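Side-chain contacts in CopC (Methylosinus trichosporium OB3b, PDB 5ICU), which binds copper(II) and probably serves as a periplasmic copper carrier in metal homeostasis: residues V22-G27 with S35-L40; V30-S35 with R59-D64. One frame throughout, in Å; residues are numbered along the deposited sequence.

Interaction 1 (V22-G27 with S35-L40); sequences VKLRFG and SSISIL
Leu24 and Ile37 meet methyl to methyl across the core: Leu24 CD1 lies 3.8 Å from Ile37 CD1, the two side chains meeting end on, and the same leucine methyl also rests against Ile37 CG1 at 4.0 Å. Ile37 gets there by holding CG1 anti to its carbonyl carbon (chi1 -51°) and running on nearly straight to CD1 (chi2 169°). Val22 and Ile39 make the second apolar contact in another manner, running alongside in opposing directions, with Val22 CG2 4.0 Å from Ile39 CD1. No hydrogen bond joins the segments, and their closest CA atoms, those of Val22 and Ile37, are 8.7 Å apart, a spacing bridged by side chains alone. Branched aliphatic residues suit all four buried places, while Lys23 and Arg25, which alternate with Val22 and Leu24 along the strand, turn outward. Leu63 of strand 60-64 also touches Ile37, and Leu24 leans on Leu4 and Ala7 of strand 4-8. Strand 21-26 belongs to one sheet and strand 36-40 to the other, so these methyls form part of the hydrophobic interior of a cupredoxin-like beta sandwich.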
loop_
_atom_site.group_PDB
_atom_site.type_symbol
_atom_site.label_atom_id
_atom_site.label_comp_id
_atom_site.label_asym_id
_atom_site.label_seq_id
_atom_site.Cartn_x
_atom_site.Cartn_y
_atom_site.Cartn_z
ATOM N N VAL A 22 -3.999 -2.987 -2.018
ATOM C CA VAL A 22 -2.708 -3.022 -1.350
ATOM C C VAL A 22 -2.992 -3.444 0.075
ATOM O O VAL A 22 -3.873 -2.854 0.717
ATOM C CB VAL A 22 -2.024 -1.655 -1.379
ATOM C CG1 VAL A 22 -0.793 -1.616 -0.468
ATOM C CG2 VAL A 22 -1.650 -1.278 -2.785
ATOM N N LYS A 23 -2.288 -4.455 0.552
ATOM C CA LYS A 23 -2.423 -4.975 1.912
ATOM C C LYS A 23 -1.125 -4.799 2.636
ATOM O O LYS A 23 -0.083 -5.294 2.183
ATOM C CB LYS A 23 -2.750 -6.476 1.908
ATOM C CG LYS A 23 -3.968 -6.840 1.140
ATOM C CD LYS A 23 -4.402 -8.290 1.285
ATOM C CE LYS A 23 -4.858 -8.958 -0.001
ATOM N NZ LYS A 23 -6.040 -9.847 0.221
ATOM N N LEU A 24 -1.148 -4.135 3.785
ATOM C CA LEU A 24 0.048 -3.945 4.596
ATOM C C LEU A 24 -0.140 -4.549 5.961
ATOM O O LEU A 24 -1.221 -4.423 6.539
ATOM C CB LEU A 24 0.308 -2.446 4.739
ATOM C CG LEU A 24 0.451 -1.598 3.479
ATOM C CD1 LEU A 24 0.795 -0.162 3.848
ATOM C CD2 LEU A 24 1.504 -2.126 2.543
ATOM N N ARG A 25 0.894 -5.197 6.493
ATOM C CA ARG A 25 0.874 -5.744 7.852
ATOM C C ARG A 25 2.076 -5.204 8.581
ATOM O O ARG A 25 3.196 -5.135 8.030
ATOM C CB ARG A 25 0.895 -7.278 7.823
ATOM C CG ARG A 25 0.904 -7.900 9.191
ATOM C CD ARG A 25 0.516 -9.357 9.193
ATOM N NE ARG A 25 1.452 -10.175 8.448
ATOM C CZ ARG A 25 2.594 -10.689 8.935
ATOM N NH1 ARG A 25 2.968 -10.481 10.200
ATOM N NH2 ARG A 25 3.366 -11.449 8.151
ATOM N N PHE A 26 1.844 -4.798 9.828
ATOM C CA PHE A 26 2.815 -4.114 10.672
ATOM C C PHE A 26 3.189 -4.987 11.859
ATOM O O PHE A 26 2.481 -5.938 12.196
ATOM C CB PHE A 26 2.279 -2.744 11.089
ATOM C CG PHE A 26 1.971 -1.845 9.930
ATOM C CD1 PHE A 26 0.749 -1.901 9.288
ATOM C CD2 PHE A 26 2.925 -0.987 9.433
ATOM C CE1 PHE A 26 0.479 -1.108 8.180
ATOM C CE2 PHE A 26 2.668 -0.214 8.330
ATOM C CZ PHE A 26 1.444 -0.289 7.696
ATOM N N GLY A 27 4.264 -4.608 12.535
ATOM C CA GLY A 27 4.731 -5.320 13.703
ATOM C C GLY A 27 4.005 -5.049 14.991
ATOM O O GLY A 27 4.291 -5.707 16.020
ATOM N N SER A 35 -4.290 6.712 9.791
ATOM C CA SER A 35 -3.230 6.127 8.933
ATOM C C SER A 35 -3.536 6.433 7.478
ATOM O O SER A 35 -4.692 6.509 7.077
ATOM C CB SER A 35 -3.128 4.630 9.200
ATOM O OG SER A 35 -2.666 4.415 10.528
ATOM N N SER A 36 -2.492 6.527 6.676
ATOM C CA SER A 36 -2.601 6.919 5.282
ATOM C C SER A 36 -1.733 5.988 4.432
ATOM O O SER A 36 -0.586 5.699 4.793
ATOM C CB SER A 36 -2.121 8.337 5.092
ATOM O OG SER A 36 -2.175 8.740 3.739
ATOM N N ILE A 37 -2.297 5.518 3.315
ATOM C CA ILE A 37 -1.570 4.791 2.287
ATOM C C ILE A 37 -1.881 5.539 0.999
ATOM O O ILE A 37 -3.040 5.862 0.728
ATOM C CB ILE A 37 -2.020 3.318 2.158
ATOM C CG1 ILE A 37 -2.026 2.617 3.511
ATOM C CG2 ILE A 37 -1.122 2.594 1.168
ATOM C CD1 ILE A 37 -2.702 1.268 3.517
ATOM N N SER A 38 -0.849 5.716 0.186
ATOM C CA SER A 38 -1.002 6.357 -1.116
ATOM C C SER A 38 -0.320 5.531 -2.188
ATOM O O SER A 38 0.712 4.926 -1.953
ATOM C CB SER A 38 -0.342 7.735 -1.164
ATOM O OG SER A 38 -0.904 8.598 -0.195
ATOM N N ILE A 39 -0.890 5.516 -3.390
ATOM C CA ILE A 39 -0.214 4.996 -4.568
ATOM C C ILE A 39 0.124 6.138 -5.467
ATOM O O ILE A 39 -0.742 6.962 -5.800
ATOM C CB ILE A 39 -1.122 3.993 -5.323
ATOM C CG1 ILE A 39 -1.514 2.814 -4.411
ATOM C CG2 ILE A 39 -0.454 3.505 -6.602
ATOM C CD1 ILE A 39 -2.503 1.862 -5.034
ATOM N N LEU A 40 1.391 6.190 -5.865
ATOM C CA LEU A 40 1.936 7.195 -6.804
ATOM C C LEU A 40 2.274 6.509 -8.095
ATOM O O LEU A 40 2.757 5.398 -8.088
ATOM C CB LEU A 40 3.222 7.847 -6.245
ATOM C CG LEU A 40 3.154 8.424 -4.864
ATOM C CD1 LEU A 40 4.511 9.044 -4.525
ATOM C CD2 LEU A 40 2.019 9.418 -4.683
#

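Interaction 2 (V30-S35 with R59-D64); sequences VEPAYS and RELTLD
Leu61 overlaps the side chain of Val30, its branch point CG lying 3.7 Å from Val30 CG2 as the two cross at a slant. The valine methyl that makes this touch is the one lodged between its own backbone N and carbonyl carbon; the same methyl lies near Leu61 CD1 as well. The two ends of the leucine then part company. CD1 goes to Ser35, 3.7 Å from its CB, whereas CD2 comes 3.8 Å from CB of Pro32 and sits equally near the CA of that ring. A leucine suits the place because its forked end can serve three neighbours at once, and chi1 of -67° sets CG anti to the carbonyl carbon, from where the fork extends to the loop. Cutting Leu61 back to alanine removes both methyls, which is likely to open a gap between Val30, Pro32 and Ser35 and leave the loop without its apolar seat on the strand.

Ser35 presents carbon to the leucine and spends its hydroxyl within the loop. Its OG donates to Glu31 O at 2.7 Å, arriving well above the carbonyl plane, 56° out of it. Tyr34 N reaches the same Glu31 O at 3.0 Å from the opposite face, so one carbonyl is gripped by two donors and the turn is held closed. Ser35 OG also hydrogen-bonds with Leu80 N of strand 71-80, which ties the turn to the sheet containing strand 36-40. Pro32, with phi fixed near -57°, fits the tight bend that follows Glu31. The arrangement is a hydrogen-bonded turn in the loop linking the two sheets of the sandwich, packed against edge strand 60-64, with the Val30 side chain about 10 Å from the bound copper.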
loop_
_atom_site.group_PDB
_atom_site.type_symbol
_atom_site.label_atom_id
_atom_site.label_comp_id
_atom_site.label_asym_id
_atom_site.label_seq_id
_atom_site.Cartn_x
_atom_site.Cartn_y
_atom_site.Cartn_z
ATOM N N VAL A 30 -1.874 -0.506 14.416
ATOM C CA VAL A 30 -1.968 0.826 13.837
ATOM C C VAL A 30 -3.415 1.274 13.910
ATOM O O VAL A 30 -4.324 0.470 13.994
ATOM C CB VAL A 30 -1.453 0.843 12.384
ATOM C CG1 VAL A 30 0.042 0.571 12.334
ATOM C CG2 VAL A 30 -2.193 -0.122 11.490
ATOM N N GLU A 31 -3.607 2.596 13.858
ATOM C CA GLU A 31 -4.924 3.197 13.986
ATOM C C GLU A 31 -5.429 3.528 12.605
ATOM O O GLU A 31 -4.966 4.494 12.012
ATOM C CB GLU A 31 -4.760 4.465 14.796
ATOM C CG GLU A 31 -4.395 4.309 16.248
ATOM C CD GLU A 31 -4.793 5.576 17.080
ATOM O OE1 GLU A 31 -5.437 6.541 16.564
ATOM O OE2 GLU A 31 -4.500 5.648 18.299
ATOM N N PRO A 32 -6.379 2.773 12.030
ATOM C CA PRO A 32 -6.770 3.034 10.662
ATOM C C PRO A 32 -7.269 4.466 10.366
ATOM O O PRO A 32 -6.981 5.022 9.294
ATOM C CB PRO A 32 -7.849 1.975 10.340
ATOM C CG PRO A 32 -7.962 1.161 11.515
ATOM C CD PRO A 32 -7.045 1.578 12.571
ATOM N N ALA A 33 -8.012 5.068 11.290
ATOM C CA ALA A 33 -8.575 6.400 11.042
ATOM C C ALA A 33 -7.510 7.470 11.044
ATOM O O ALA A 33 -7.765 8.587 10.547
ATOM C CB ALA A 33 -9.616 6.716 12.084
ATOM N N TYR A 34 -6.321 7.164 11.558
ATOM C CA TYR A 34 -5.187 8.104 11.559
ATOM C C TYR A 34 -4.009 7.510 10.814
ATOM O O TYR A 34 -2.862 7.837 11.080
ATOM C CB TYR A 34 -4.795 8.472 12.992
ATOM C CG TYR A 34 -5.827 9.278 13.691
ATOM C CD1 TYR A 34 -5.865 10.669 13.521
ATOM C CD2 TYR A 34 -6.835 8.700 14.449
ATOM C CE1 TYR A 34 -6.811 11.429 14.151
ATOM C CE2 TYR A 34 -7.818 9.463 15.042
ATOM C CZ TYR A 34 -7.790 10.842 14.913
ATOM O OH TYR A 34 -8.725 11.628 15.555
ATOM N N SER A 35 -4.290 6.712 9.791
ATOM C CA SER A 35 -3.230 6.127 8.933
ATOM C C SER A 35 -3.536 6.433 7.478
ATOM O O SER A 35 -4.692 6.509 7.077
ATOM C CB SER A 35 -3.128 4.630 9.200
ATOM O OG SER A 35 -2.666 4.415 10.528
ATOM N N ARG A 59 -3.132 -5.000 13.344
ATOM C CA ARG A 59 -1.832 -4.831 12.706
ATOM C C ARG A 59 -1.937 -4.686 11.191
ATOM O O ARG A 59 -0.906 -4.596 10.529
ATOM C CB ARG A 59 -0.903 -5.995 13.034
ATOM C CG ARG A 59 -0.716 -6.187 14.504
ATOM C CD ARG A 59 0.411 -7.150 14.806
ATOM N NE ARG A 59 0.622 -7.232 16.222
ATOM C CZ ARG A 59 1.563 -7.956 16.816
ATOM N NH1 ARG A 59 2.420 -8.681 16.093
ATOM N NH2 ARG A 59 1.640 -7.921 18.151
ATOM N N GLU A 60 -3.137 -4.685 10.616
ATOM C CA GLU A 60 -3.288 -4.691 9.153
ATOM C C GLU A 60 -4.018 -3.491 8.628
ATOM O O GLU A 60 -4.906 -2.990 9.278
ATOM C CB GLU A 60 -3.983 -5.982 8.696
ATOM C CG GLU A 60 -3.136 -7.183 9.059
ATOM C CD GLU A 60 -3.698 -8.519 8.659
ATOM O OE1 GLU A 60 -4.629 -8.589 7.829
ATOM O OE2 GLU A 60 -3.178 -9.533 9.179
ATOM N N LEU A 61 -3.647 -3.062 7.431
ATOM C CA LEU A 61 -4.392 -2.030 6.715
ATOM C C LEU A 61 -4.548 -2.466 5.301
ATOM O O LEU A 61 -3.653 -3.124 4.735
ATOM C CB LEU A 61 -3.673 -0.683 6.717
ATOM C CG LEU A 61 -3.544 0.036 8.046
ATOM C CD1 LEU A 61 -2.670 1.227 7.835
ATOM C CD2 LEU A 61 -4.902 0.414 8.620
ATOM N N THR A 62 -5.628 -2.012 4.667
ATOM C CA THR A 62 -5.780 -2.199 3.212
ATOM C C THR A 62 -6.166 -0.901 2.515
ATOM O O THR A 62 -6.694 0.045 3.151
ATOM C CB THR A 62 -6.810 -3.284 2.862
ATOM O OG1 THR A 62 -8.098 -2.877 3.301
ATOM C CG2 THR A 62 -6.463 -4.641 3.439
ATOM N N LEU A 63 -5.844 -0.831 1.214
ATOM C CA LEU A 63 -6.263 0.287 0.376
ATOM C C LEU A 63 -6.818 -0.321 -0.919
ATOM O O LEU A 63 -6.089 -1.040 -1.612
ATOM C CB LEU A 63 -5.071 1.186 0.073
ATOM C CG LEU A 63 -5.361 2.321 -0.938
ATOM C CD1 LEU A 63 -6.436 3.245 -0.418
ATOM C CD2 LEU A 63 -4.057 3.013 -1.227
ATOM N N ASP A 64 -8.065 0.025 -1.258
ATOM C CA ASP A 64 -8.647 -0.418 -2.543
ATOM C C ASP A 64 -8.048 0.404 -3.664
ATOM O O ASP A 64 -8.039 1.637 -3.608
ATOM C CB ASP A 64 -10.135 -0.241 -2.493
ATOM C CG ASP A 64 -10.807 -1.251 -1.594
ATOM O OD1 ASP A 64 -10.183 -2.269 -1.196
ATOM O OD2 ASP A 64 -11.989 -1.029 -1.285
#

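From the N terminus, the chain passes through strands 4-8 and 14-15, runs along strand 21-26 and the loop 30-35, and enters strand 36-40, where interaction 1 closes a short excursion by setting strand 36-40 across the core from strand 21-26. Interaction 2 closes a longer one, when strand 60-64 returns to the loop after the 46-50 strand has been made. The two do not nest: their segments alternate, so the closures cross, and they share Ser35. They also join directly, since Leu24 N and Phe26 N probably hydrogen-bond to Leu61 O and Arg59 O, pairing strands 21-26 and 60-64 within one sheet. Together they fasten that sheet to strand 36-40 and to the connection between them.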